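Local coordinates for conserved exported protein (PDB 3CLW), which is of unknown function but probably hydrolyses O-glycosidic bonds in carbohydrates, at residues Gly233-Leu238 against Val274-Tyr279. Residues are numbered along the deposited sequence; the frame is centred on the assembly and turned at random.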
loop_
_atom_site.group_PDB
_atom_site.type_symbol
_atom_site.label_atom_id
_atom_site.label_comp_id
_atom_site.label_asym_id
_atom_site.label_seq_id
_atom_site.Cartn_x
_atom_site.Cartn_y
_atom_site.Cartn_z
ATOM N N GLY A 233 -10.449 3.466 -6.260
ATOM C CA GLY A 233 -9.623 2.694 -7.189
ATOM C C GLY A 233 -8.741 3.492 -8.124
ATOM O O GLY A 233 -7.753 2.983 -8.650
ATOM N N ASP A 234 -9.102 4.753 -8.326
ATOM C CA ASP A 234 -8.426 5.645 -9.267
ATOM C C ASP A 234 -8.375 7.010 -8.585
ATOM O O ASP A 234 -9.395 7.473 -8.030
ATOM C CB ASP A 234 -9.209 5.692 -10.601
ATOM C CG ASP A 234 -8.438 6.397 -11.737
ATOM O OD1 ASP A 234 -7.787 7.435 -11.491
ATOM O OD2 ASP A 234 -8.511 5.926 -12.893
ATOM N N MET A 235 -7.203 7.653 -8.608
ATOM C CA MET A 235 -7.031 8.946 -7.930
ATOM C C MET A 235 -7.971 10.037 -8.532
ATOM O O MET A 235 -8.143 11.091 -7.950
ATOM C CB MET A 235 -5.560 9.399 -7.975
ATOM C CG MET A 235 -4.589 8.681 -7.015
ATOM S SD MET A 235 -2.851 8.739 -7.581
ATOM C CE MET A 235 -2.040 8.543 -6.003
ATOM N N LYS A 236 -8.587 9.764 -9.682
ATOM C CA LYS A 236 -9.427 10.788 -10.348
ATOM C C LYS A 236 -10.695 11.038 -9.550
ATOM O O LYS A 236 -11.214 12.131 -9.563
ATOM C CB LYS A 236 -9.744 10.444 -11.811
ATOM C CG LYS A 236 -10.771 9.360 -11.987
ATOM C CD LYS A 236 -10.961 8.969 -13.429
ATOM C CE LYS A 236 -11.897 7.771 -13.499
ATOM N NZ LYS A 236 -12.282 7.385 -14.907
ATOM N N TYR A 237 -11.144 10.025 -8.808
ATOM C CA TYR A 237 -12.297 10.155 -7.920
ATOM C C TYR A 237 -12.043 11.065 -6.714
ATOM O O TYR A 237 -12.949 11.342 -5.946
ATOM C CB TYR A 237 -12.756 8.777 -7.485
ATOM C CG TYR A 237 -13.358 7.988 -8.613
ATOM C CD1 TYR A 237 -14.699 8.179 -8.990
ATOM C CD2 TYR A 237 -12.599 7.050 -9.320
ATOM C CE1 TYR A 237 -15.250 7.450 -10.037
ATOM C CE2 TYR A 237 -13.148 6.325 -10.346
ATOM C CZ TYR A 237 -14.469 6.530 -10.714
ATOM O OH TYR A 237 -15.010 5.790 -11.751
ATOM N N LEU A 238 -10.804 11.507 -6.532
ATOM C CA LEU A 238 -10.514 12.461 -5.471
ATOM C C LEU A 238 -11.029 13.887 -5.813
ATOM O O LEU A 238 -11.150 14.742 -4.930
ATOM C CB LEU A 238 -9.020 12.484 -5.156
ATOM C CG LEU A 238 -8.449 11.190 -4.521
ATOM C CD1 LEU A 238 -7.026 11.359 -4.173
ATOM C CD2 LEU A 238 -9.253 10.728 -3.289
ATOM N N VAL A 274 -6.352 10.945 3.560
ATOM C CA VAL A 274 -7.139 10.431 2.433
ATOM C C VAL A 274 -6.350 9.264 1.801
ATOM O O VAL A 274 -5.155 9.398 1.527
ATOM C CB VAL A 274 -7.340 11.553 1.393
ATOM C CG1 VAL A 274 -8.054 11.055 0.129
ATOM C CG2 VAL A 274 -8.065 12.730 1.997
ATOM N N ALA A 275 -7.017 8.136 1.580
ATOM C CA ALA A 275 -6.411 6.980 0.911
ATOM C C ALA A 275 -6.955 6.772 -0.479
ATOM O O ALA A 275 -8.170 6.668 -0.667
ATOM C CB ALA A 275 -6.605 5.674 1.747
ATOM N N ALA A 276 -6.055 6.694 -1.449
ATOM C CA ALA A 276 -6.428 6.310 -2.808
ATOM C C ALA A 276 -5.369 5.395 -3.415
ATOM O O ALA A 276 -4.226 5.357 -2.954
ATOM C CB ALA A 276 -6.643 7.545 -3.698
ATOM N N HIS A 277 -5.773 4.675 -4.457
ATOM C CA HIS A 277 -4.912 3.719 -5.158
ATOM C C HIS A 277 -4.279 4.334 -6.387
ATOM O O HIS A 277 -4.850 5.243 -7.001
ATOM C CB HIS A 277 -5.732 2.475 -5.514
ATOM C CG HIS A 277 -6.389 1.847 -4.322
ATOM N ND1 HIS A 277 -7.306 0.824 -4.418
ATOM C CD2 HIS A 277 -6.292 2.140 -3.005
ATOM C CE1 HIS A 277 -7.725 0.493 -3.209
ATOM N NE2 HIS A 277 -7.099 1.253 -2.333
ATOM N N ASP A 278 -3.087 3.851 -6.716
ATOM C CA ASP A 278 -2.281 4.321 -7.857
ATOM C C ASP A 278 -2.764 3.844 -9.226
ATOM O O ASP A 278 -2.267 4.305 -10.253
ATOM C CB ASP A 278 -0.852 3.835 -7.688
ATOM C CG ASP A 278 -0.129 4.556 -6.594
ATOM O OD1 ASP A 278 0.091 5.782 -6.724
ATOM O OD2 ASP A 278 0.245 3.885 -5.613
ATOM N N TYR A 279 -3.688 2.896 -9.247
ATOM C CA TYR A 279 -4.149 2.310 -10.499
ATOM C C TYR A 279 -4.537 3.344 -11.572
ATOM O O TYR A 279 -5.102 4.376 -11.249
ATOM C CB TYR A 279 -5.332 1.382 -10.228
ATOM C CG TYR A 279 -4.999 0.211 -9.316
ATOM C CD1 TYR A 279 -4.151 -0.826 -9.759
ATOM C CD2 TYR A 279 -5.537 0.124 -8.036
ATOM C CE1 TYR A 279 -3.840 -1.911 -8.945
ATOM C CE2 TYR A 279 -5.235 -0.964 -7.204
ATOM C CZ TYR A 279 -4.380 -1.986 -7.677
ATOM O OH TYR A 279 -4.074 -3.075 -6.902
HETATM O O HOH W 1 -4.949 6.272 -9.416
#
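Leu238 and Val274 reach toward each other tip to tip, Leu238 CD2 lying 3.6 Å from Val274 CG1. The other leucine branch, CD1, sits 3.9 Å from Ala276 CB, so the fork packs on two alternate strand residues whose side chains point toward the 3-10 turn 235-238. The short methyl of Ala276 lets that turn come close and also receives Met235 CG, which lies 3.4 Å from His277 O. From there the thioether runs on extended (chi2 156°, chi3 155°), alongside Asp278, until its CE meets Asp278 OD1 at 3.6 Å; that carboxylate is salt-bridged to Arg292. Phe308 and helix 285-300 add to this tight cluster.

Toward Asp234 the fit is looser and wetter. No direct hydrogen bond crosses between the segments; instead a water accepts from Met235 N and donates to His277 O and Tyr279 O, 2.6 Å from each, joining three backbone groups. Partly exposed Asp234 turns its carboxylate back on its own chain, where OD1 takes the N-H of Lys236 in an Asx turn that starts the 3-10 segment.

Gly233 O lies 3.3 Å from Tyr279 CB and, in the ring plane at its edge, 3.7 Å from Tyr279 CD2. His277 ND1, also at that edge, bonds Glu186, while His277 NE2 bonds Glu231 and Tyr279 OH bonds Glu312. The loop after strand 226-232 thus folds over the C-terminal end of adjacent parallel strand 270-276 and its following loop, the end where TIM-barrel glycoside hydrolases, to which this protein probably belongs, carry their active site.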